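PDB 6R2M: glycoside transferase from Listeria monocytogenes, which probably hydrolyses glycosidic bonds of exopolysaccharide outside the cell, working as a monomeric glycoside hydrolase. Local coordinates for residues T183-T191 against V226-L234; S240-Y248 against S257-L268. All blocks are in the same frame, centred on the assembly; numbering follows the deposited sequence.

Contact 1: T183-T191 against V226-L234; sequences TVNADPFFT and VEPNFDNFL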
# COMPACT_ATOMS: atom_id res chain seq x y z
N THR A 183 -13.25 -3.27 15.58
CA THR A 183 -14.69 -3.47 15.71
C THR A 183 -15.42 -3.63 14.38
O THR A 183 -16.63 -3.89 14.39
CB THR A 183 -15.32 -2.33 16.52
OG1 THR A 183 -15.06 -1.06 15.89
CG2 THR A 183 -14.72 -2.29 17.92
N VAL A 184 -14.72 -3.51 13.25
CA VAL A 184 -15.37 -3.68 11.95
C VAL A 184 -15.78 -5.14 11.77
O VAL A 184 -15.15 -6.07 12.30
CB VAL A 184 -14.42 -3.22 10.82
CG1 VAL A 184 -13.21 -4.14 10.72
CG2 VAL A 184 -15.14 -3.15 9.49
N ASN A 185 -16.88 -5.34 11.03
CA ASN A 185 -17.37 -6.65 10.64
C ASN A 185 -17.31 -6.80 9.13
O ASN A 185 -17.33 -5.82 8.38
CB ASN A 185 -18.83 -6.86 11.10
CG ASN A 185 -18.95 -6.91 12.60
OD1 ASN A 185 -18.09 -7.49 13.27
ND2 ASN A 185 -19.98 -6.28 13.13
N ALA A 186 -17.23 -8.05 8.69
CA ALA A 186 -17.39 -8.41 7.29
C ALA A 186 -18.59 -9.35 7.14
O ALA A 186 -18.80 -10.22 7.99
CB ALA A 186 -16.12 -9.08 6.74
N ASP A 187 -19.39 -9.16 6.09
CA ASP A 187 -20.60 -9.98 5.98
C ASP A 187 -21.06 -10.26 4.55
O ASP A 187 -22.22 -10.00 4.20
CB ASP A 187 -21.74 -9.32 6.76
CG ASP A 187 -22.88 -10.27 7.07
OD1 ASP A 187 -22.64 -11.49 7.17
OD2 ASP A 187 -24.03 -9.80 7.19
N PRO A 188 -20.20 -10.84 3.69
CA PRO A 188 -18.83 -11.31 3.96
C PRO A 188 -17.76 -10.26 3.65
O PRO A 188 -16.58 -10.55 3.82
CB PRO A 188 -18.71 -12.51 3.02
CG PRO A 188 -19.49 -12.07 1.82
CD PRO A 188 -20.63 -11.20 2.33
N PHE A 189 -18.17 -9.07 3.20
CA PHE A 189 -17.24 -7.99 2.90
C PHE A 189 -17.22 -6.96 4.01
O PHE A 189 -18.22 -6.73 4.69
CB PHE A 189 -17.62 -7.31 1.58
CG PHE A 189 -17.78 -8.26 0.44
CD1 PHE A 189 -16.66 -8.86 -0.13
CD2 PHE A 189 -19.04 -8.54 -0.07
CE1 PHE A 189 -16.80 -9.75 -1.20
CE2 PHE A 189 -19.18 -9.42 -1.14
CZ PHE A 189 -18.05 -10.02 -1.70
N PHE A 190 -16.06 -6.34 4.19
CA PHE A 190 -15.90 -5.31 5.20
C PHE A 190 -16.62 -4.03 4.78
O PHE A 190 -16.58 -3.65 3.60
CB PHE A 190 -14.42 -4.96 5.39
CG PHE A 190 -13.61 -6.05 6.02
CD1 PHE A 190 -13.55 -6.18 7.39
CD2 PHE A 190 -12.86 -6.92 5.23
CE1 PHE A 190 -12.77 -7.17 7.97
CE2 PHE A 190 -12.08 -7.91 5.80
CZ PHE A 190 -12.03 -8.03 7.16
N THR A 191 -17.24 -3.37 5.75
CA THR A 191 -17.62 -1.97 5.58
C THR A 191 -16.35 -1.13 5.53
O THR A 191 -15.58 -1.12 6.50
CB THR A 191 -18.47 -1.49 6.75
OG1 THR A 191 -17.83 -1.87 7.97
CG2 THR A 191 -19.86 -2.08 6.69
N VAL A 226 -8.00 -13.73 11.87
CA VAL A 226 -8.67 -13.28 10.66
C VAL A 226 -10.14 -13.03 10.95
O VAL A 226 -10.74 -13.63 11.84
CB VAL A 226 -8.50 -14.27 9.49
CG1 VAL A 226 -7.05 -14.37 9.05
CG2 VAL A 226 -9.07 -15.64 9.86
N GLU A 227 -10.71 -12.14 10.16
CA GLU A 227 -12.15 -11.98 10.17
C GLU A 227 -12.70 -13.20 9.44
O GLU A 227 -12.38 -13.40 8.26
CB GLU A 227 -12.57 -10.69 9.47
CG GLU A 227 -13.81 -10.05 10.05
CD GLU A 227 -15.10 -10.79 9.70
OE1 GLU A 227 -15.08 -11.66 8.81
OE2 GLU A 227 -16.13 -10.49 10.35
N PRO A 228 -13.49 -14.06 10.10
CA PRO A 228 -13.78 -15.38 9.51
C PRO A 228 -14.75 -15.34 8.35
O PRO A 228 -14.73 -16.26 7.52
CB PRO A 228 -14.37 -16.17 10.69
CG PRO A 228 -14.97 -15.13 11.57
CD PRO A 228 -14.03 -13.94 11.46
N ASN A 229 -15.61 -14.31 8.27
CA ASN A 229 -16.54 -14.23 7.16
C ASN A 229 -15.83 -13.87 5.88
O ASN A 229 -16.08 -14.47 4.83
CB ASN A 229 -17.61 -13.19 7.48
CG ASN A 229 -18.32 -13.50 8.76
OD1 ASN A 229 -19.09 -14.45 8.80
ND2 ASN A 229 -18.02 -12.75 9.82
N PHE A 230 -14.92 -12.90 5.94
CA PHE A 230 -14.14 -12.60 4.75
C PHE A 230 -13.21 -13.75 4.41
O PHE A 230 -13.01 -14.07 3.23
CB PHE A 230 -13.35 -11.30 4.95
CG PHE A 230 -12.69 -10.83 3.71
CD1 PHE A 230 -13.44 -10.34 2.66
CD2 PHE A 230 -11.31 -10.85 3.60
CE1 PHE A 230 -12.82 -9.88 1.49
CE2 PHE A 230 -10.69 -10.40 2.45
CZ PHE A 230 -11.44 -9.92 1.39
N ASP A 231 -12.59 -14.36 5.43
CA ASP A 231 -11.67 -15.46 5.15
C ASP A 231 -12.40 -16.60 4.46
O ASP A 231 -11.90 -17.16 3.48
CB ASP A 231 -11.00 -15.93 6.44
CG ASP A 231 -9.85 -16.89 6.18
OD1 ASP A 231 -8.87 -16.48 5.54
OD2 ASP A 231 -9.94 -18.06 6.61
N ASN A 232 -13.62 -16.91 4.92
CA ASN A 232 -14.38 -17.98 4.30
C ASN A 232 -14.75 -17.64 2.86
O ASN A 232 -14.70 -18.50 1.97
CB ASN A 232 -15.65 -18.28 5.09
CG ASN A 232 -16.58 -19.21 4.36
OD1 ASN A 232 -17.61 -18.79 3.82
ND2 ASN A 232 -16.21 -20.49 4.31
N PHE A 233 -15.11 -16.38 2.59
CA PHE A 233 -15.39 -15.99 1.22
C PHE A 233 -14.18 -16.27 0.33
O PHE A 233 -14.31 -16.82 -0.76
CB PHE A 233 -15.78 -14.51 1.16
CG PHE A 233 -16.03 -14.03 -0.24
CD1 PHE A 233 -17.22 -14.33 -0.87
CD2 PHE A 233 -15.08 -13.28 -0.91
CE1 PHE A 233 -17.46 -13.90 -2.17
CE2 PHE A 233 -15.32 -12.84 -2.21
CZ PHE A 233 -16.50 -13.15 -2.83
N LEU A 234 -13.00 -15.87 0.78
CA LEU A 234 -11.79 -16.10 -0.02
C LEU A 234 -11.59 -17.58 -0.27
O LEU A 234 -11.30 -17.99 -1.40
CB LEU A 234 -10.57 -15.50 0.68
CG LEU A 234 -10.51 -13.98 0.85
CD1 LEU A 234 -9.24 -13.59 1.58
CD2 LEU A 234 -10.60 -13.25 -0.49
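The carboxylate of Glu227 joins the loop at Ala186 to the first turn of helix 228-241. Across the contact, Ala186 N gives a hydrogen bond of 3.1 Å to Glu227 OE2, arriving from above the carboxylate plane. OE2 also takes Asn229 ND2 on its syn lone pair, 3.0 Å away, with the oxygen almost in the amide plane. The chain of Glu227 bends at CG (chi2 -73°), bringing OE1 back to cap Phe230 N at 3.1 Å; a glutamate suits this N-cap place because one oxygen can serve the helix and the other the loop.

The rest is mainly apolar, built on four phenylalanines. Phe189 turns its ring edge to the face of Phe233, Phe189 CE1 lying 3.6 Å from Phe233 CE2, while Phe190 meets Phe230 obliquely, with CE2 3.6 Å from CG of Phe230. The ring of Phe190 also has Ala186 CB over the centre of one face, a spot for a small methyl. Pro188, after a cis peptide, sets CB against Phe233 CB (4.0 Å), and its carbonyl oxygen receives a CA-H...O contact from Phe230 CA.

Together these features amount to a glutamate N-cap whose second oxygen also holds the backbone of a cis-proline loop, with a phenylalanine cluster packed against helix 209-223.

Contact 2: S240-Y248 against S257-L268; sequences SKGKVYARY and SENESTAVYAFL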
# COMPACT_ATOMS: atom_id res chain seq x y z
N SER A 240 -13.95 -22.99 -5.40
CA SER A 240 -14.97 -23.23 -6.42
C SER A 240 -14.57 -22.71 -7.79
O SER A 240 -14.96 -23.31 -8.80
CB SER A 240 -16.30 -22.59 -6.00
OG SER A 240 -16.21 -21.18 -5.90
N LYS A 241 -13.78 -21.64 -7.85
CA LYS A 241 -13.44 -21.00 -9.11
C LYS A 241 -11.96 -21.04 -9.44
O LYS A 241 -11.60 -20.81 -10.60
CB LYS A 241 -13.91 -19.54 -9.12
CG LYS A 241 -15.43 -19.41 -8.92
CD LYS A 241 -15.83 -18.00 -8.53
CE LYS A 241 -17.30 -17.96 -8.11
NZ LYS A 241 -17.81 -16.56 -8.01
N GLY A 242 -11.10 -21.33 -8.47
CA GLY A 242 -9.68 -21.24 -8.71
C GLY A 242 -9.19 -19.84 -8.95
O GLY A 242 -8.11 -19.65 -9.51
N LYS A 243 -9.97 -18.84 -8.55
CA LYS A 243 -9.65 -17.43 -8.76
C LYS A 243 -10.30 -16.63 -7.64
O LYS A 243 -11.23 -17.09 -6.97
CB LYS A 243 -10.18 -16.89 -10.10
CG LYS A 243 -9.67 -17.59 -11.35
CD LYS A 243 -10.35 -16.98 -12.57
CE LYS A 243 -9.84 -17.59 -13.85
NZ LYS A 243 -10.45 -16.91 -15.03
N VAL A 244 -9.82 -15.40 -7.48
CA VAL A 244 -10.55 -14.37 -6.74
C VAL A 244 -10.64 -13.16 -7.66
O VAL A 244 -9.63 -12.73 -8.23
CB VAL A 244 -9.86 -14.01 -5.41
CG1 VAL A 244 -10.59 -12.85 -4.72
CG2 VAL A 244 -9.80 -15.23 -4.47
N TYR A 245 -11.85 -12.65 -7.86
CA TYR A 245 -12.03 -11.62 -8.86
C TYR A 245 -11.74 -10.24 -8.29
O TYR A 245 -11.68 -10.04 -7.08
CB TYR A 245 -13.45 -11.71 -9.43
CG TYR A 245 -13.62 -12.98 -10.23
CD1 TYR A 245 -13.07 -13.09 -11.49
CD2 TYR A 245 -14.30 -14.07 -9.70
CE1 TYR A 245 -13.22 -14.26 -12.23
CE2 TYR A 245 -14.45 -15.24 -10.43
CZ TYR A 245 -13.91 -15.32 -11.69
OH TYR A 245 -14.05 -16.49 -12.42
N ALA A 246 -11.55 -9.27 -9.21
CA ALA A 246 -11.13 -7.93 -8.81
C ALA A 246 -12.23 -7.16 -8.09
O ALA A 246 -11.92 -6.34 -7.21
CB ALA A 246 -10.68 -7.15 -10.04
N ARG A 247 -13.49 -7.37 -8.47
CA ARG A 247 -14.59 -6.62 -7.88
C ARG A 247 -15.82 -7.51 -7.77
O ARG A 247 -16.07 -8.32 -8.66
CB ARG A 247 -14.96 -5.38 -8.71
CG ARG A 247 -13.89 -4.31 -8.73
CD ARG A 247 -14.18 -3.30 -9.80
NE ARG A 247 -13.26 -2.17 -9.74
CZ ARG A 247 -12.16 -2.05 -10.47
NH1 ARG A 247 -11.81 -3.00 -11.33
NH2 ARG A 247 -11.39 -0.97 -10.34
N TYR A 248 -16.60 -7.33 -6.70
CA TYR A 248 -17.81 -8.11 -6.49
C TYR A 248 -19.01 -7.23 -6.20
O TYR A 248 -18.90 -6.12 -5.67
CB TYR A 248 -17.65 -9.11 -5.33
CG TYR A 248 -16.74 -10.27 -5.61
CD1 TYR A 248 -15.35 -10.14 -5.49
CD2 TYR A 248 -17.25 -11.51 -5.97
CE1 TYR A 248 -14.51 -11.20 -5.73
CE2 TYR A 248 -16.41 -12.58 -6.22
CZ TYR A 248 -15.04 -12.42 -6.10
OH TYR A 248 -14.19 -13.47 -6.34
N SER A 257 -17.42 -8.55 -12.95
CA SER A 257 -17.02 -9.11 -14.22
C SER A 257 -16.01 -10.20 -13.89
O SER A 257 -15.67 -10.41 -12.72
CB SER A 257 -16.42 -8.05 -15.14
OG SER A 257 -15.10 -7.72 -14.74
N GLU A 258 -15.51 -10.89 -14.91
CA GLU A 258 -14.50 -11.90 -14.60
C GLU A 258 -13.09 -11.33 -14.59
O GLU A 258 -12.12 -12.09 -14.53
CB GLU A 258 -14.63 -13.08 -15.57
CG GLU A 258 -15.97 -13.78 -15.36
CD GLU A 258 -16.02 -15.21 -15.88
OE1 GLU A 258 -14.98 -15.73 -16.32
OE2 GLU A 258 -17.12 -15.81 -15.85
N ASN A 259 -12.94 -10.00 -14.57
CA ASN A 259 -11.61 -9.41 -14.49
C ASN A 259 -10.91 -9.80 -13.19
O ASN A 259 -11.51 -9.79 -12.11
CB ASN A 259 -11.69 -7.89 -14.59
CG ASN A 259 -12.01 -7.42 -16.00
OD1 ASN A 259 -12.30 -8.22 -16.88
ND2 ASN A 259 -11.98 -6.10 -16.20
N GLU A 260 -9.64 -10.15 -13.30
CA GLU A 260 -8.80 -10.39 -12.13
C GLU A 260 -7.88 -9.19 -11.92
O GLU A 260 -7.70 -8.36 -12.81
CB GLU A 260 -7.99 -11.67 -12.31
CG GLU A 260 -8.83 -12.94 -12.21
CD GLU A 260 -8.13 -14.16 -12.81
OE1 GLU A 260 -8.21 -14.34 -14.04
OE2 GLU A 260 -7.48 -14.93 -12.06
N SER A 261 -7.31 -9.10 -10.72
CA SER A 261 -6.45 -7.99 -10.34
C SER A 261 -5.09 -8.51 -9.89
O SER A 261 -5.02 -9.38 -9.01
CB SER A 261 -7.06 -7.16 -9.22
OG SER A 261 -6.05 -6.43 -8.52
N THR A 262 -4.03 -7.99 -10.50
CA THR A 262 -2.68 -8.35 -10.06
C THR A 262 -2.47 -8.00 -8.59
O THR A 262 -1.98 -8.83 -7.81
CB THR A 262 -1.66 -7.65 -10.94
OG1 THR A 262 -1.79 -8.12 -12.28
CG2 THR A 262 -0.25 -7.94 -10.46
N ALA A 263 -2.85 -6.78 -8.19
CA ALA A 263 -2.64 -6.38 -6.80
C ALA A 263 -3.42 -7.28 -5.83
O ALA A 263 -2.91 -7.61 -4.76
CB ALA A 263 -3.03 -4.92 -6.60
N VAL A 264 -4.63 -7.70 -6.21
CA VAL A 264 -5.41 -8.60 -5.37
C VAL A 264 -4.67 -9.90 -5.13
O VAL A 264 -4.61 -10.41 -4.00
CB VAL A 264 -6.80 -8.84 -5.98
CG1 VAL A 264 -7.46 -10.03 -5.28
CG2 VAL A 264 -7.64 -7.60 -5.80
N TYR A 265 -4.05 -10.47 -6.17
CA TYR A 265 -3.31 -11.70 -5.94
C TYR A 265 -2.03 -11.46 -5.15
O TYR A 265 -1.63 -12.33 -4.36
CB TYR A 265 -2.99 -12.39 -7.27
CG TYR A 265 -4.21 -13.05 -7.88
CD1 TYR A 265 -5.07 -13.82 -7.09
CD2 TYR A 265 -4.50 -12.92 -9.23
CE1 TYR A 265 -6.20 -14.42 -7.63
CE2 TYR A 265 -5.63 -13.54 -9.79
CZ TYR A 265 -6.47 -14.29 -8.98
OH TYR A 265 -7.57 -14.90 -9.52
N ALA A 266 -1.38 -10.31 -5.33
CA ALA A 266 -0.21 -10.02 -4.50
C ALA A 266 -0.61 -9.92 -3.03
O ALA A 266 0.05 -10.52 -2.15
CB ALA A 266 0.45 -8.72 -4.96
N PHE A 267 -1.71 -9.24 -2.73
CA PHE A 267 -2.13 -9.09 -1.34
C PHE A 267 -2.70 -10.38 -0.78
O PHE A 267 -2.51 -10.66 0.40
CB PHE A 267 -3.13 -7.95 -1.21
CG PHE A 267 -2.56 -6.61 -1.55
CD1 PHE A 267 -1.19 -6.39 -1.50
CD2 PHE A 267 -3.38 -5.58 -1.95
CE1 PHE A 267 -0.66 -5.15 -1.83
CE2 PHE A 267 -2.88 -4.34 -2.27
CZ PHE A 267 -1.50 -4.12 -2.22
N LEU A 268 -3.38 -11.19 -1.61
CA LEU A 268 -3.81 -12.52 -1.15
C LEU A 268 -2.63 -13.39 -0.77
O LEU A 268 -2.67 -14.11 0.24
CB LEU A 268 -4.62 -13.22 -2.24
CG LEU A 268 -6.09 -12.86 -2.32
CD1 LEU A 268 -6.62 -13.36 -3.65
CD2 LEU A 268 -6.82 -13.53 -1.16
O HOH W 1 -10.69 -14.16 -15.39
O HOH W 2 -12.98 -16.48 -14.99
O HOH W 3 -7.72 -10.98 -8.60
O HOH W 4 -17.14 -17.20 -12.71
O HOH W 5 -13.91 -8.50 -11.39
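Tyr245 turns the edge of its ring to the backbone of 257-268: Glu258 O lies 3.3 Å from CD1, and Asn259 O also sits near the ring plane. Lys241 CD and water 2 occupy other places along this rim. The ring of Tyr265 carries water 3 over one face, offset toward the rim, and meets Lys243 CA and Glu260 CD at its edge. Water 3 is itself a bridge, donating to Val244 O and accepting from Ser261 N.

Tyrosine suits position 265 because its hydroxyl can accept and donate at once. It accepts from Val244 N at 3.1 Å and donates to the anti lone pair of Glu260 OE2 at 2.5 Å; that oxygen also meets Lys290 in a salt bridge. The Lys243 and Glu260 side chains cross at about a right angle; the extended lysine lays CG and CD along the carboxylate and ends with NZ in a long salt bridge, 3.6 Å, to Glu260 OE1. Water 1 reinforces this pairing, linking NZ, Glu260 OE1 and Glu258 O, while water 2 connects NZ with Tyr245 OH and Glu258 OE1.

The backbones are tied directly by Ala246 N to Asn259 O, 2.9 Å, nearly straight at 166°. Beside that bond, the small Ala246 lets its CB come within 3.7 Å of Ser261 CB. Deeper in, branched Val244 meets Leu268 CD1 through CB, also at 3.7 Å, and lies near Val264.

Ser261 N-caps helix 262-274: with OG turned anti to the backbone N (chi1 158°), it accepts from Val264 N. Preceded by an ST turn at Ser257, this is a capped helix start braced by the segment leaving helix 228-241, in a largely helical fold consistent with an alpha/alpha barrel.

Both contacts use helix 228-241, contact 1 at its N-terminal end and contact 2 where the chain leaves its C-terminal end. Contact 1 is the more buried, its chemistry dominated by phenylalanines around a single capping carboxylate; contact 2 is partly exposed, and its charged and tyrosine groups are linked by waters, with an aliphatic patch on its inner side. Each includes a side-chain N-cap, supplied by glutamate in one and serine in the other. Their centres lie about 16 Å apart, yet they touch: Phe233 CZ comes to 3.4 Å from Tyr248 CE2, in an edge-to-face ring pair, and Leu234 packs on Leu268, joining the two apolar sides.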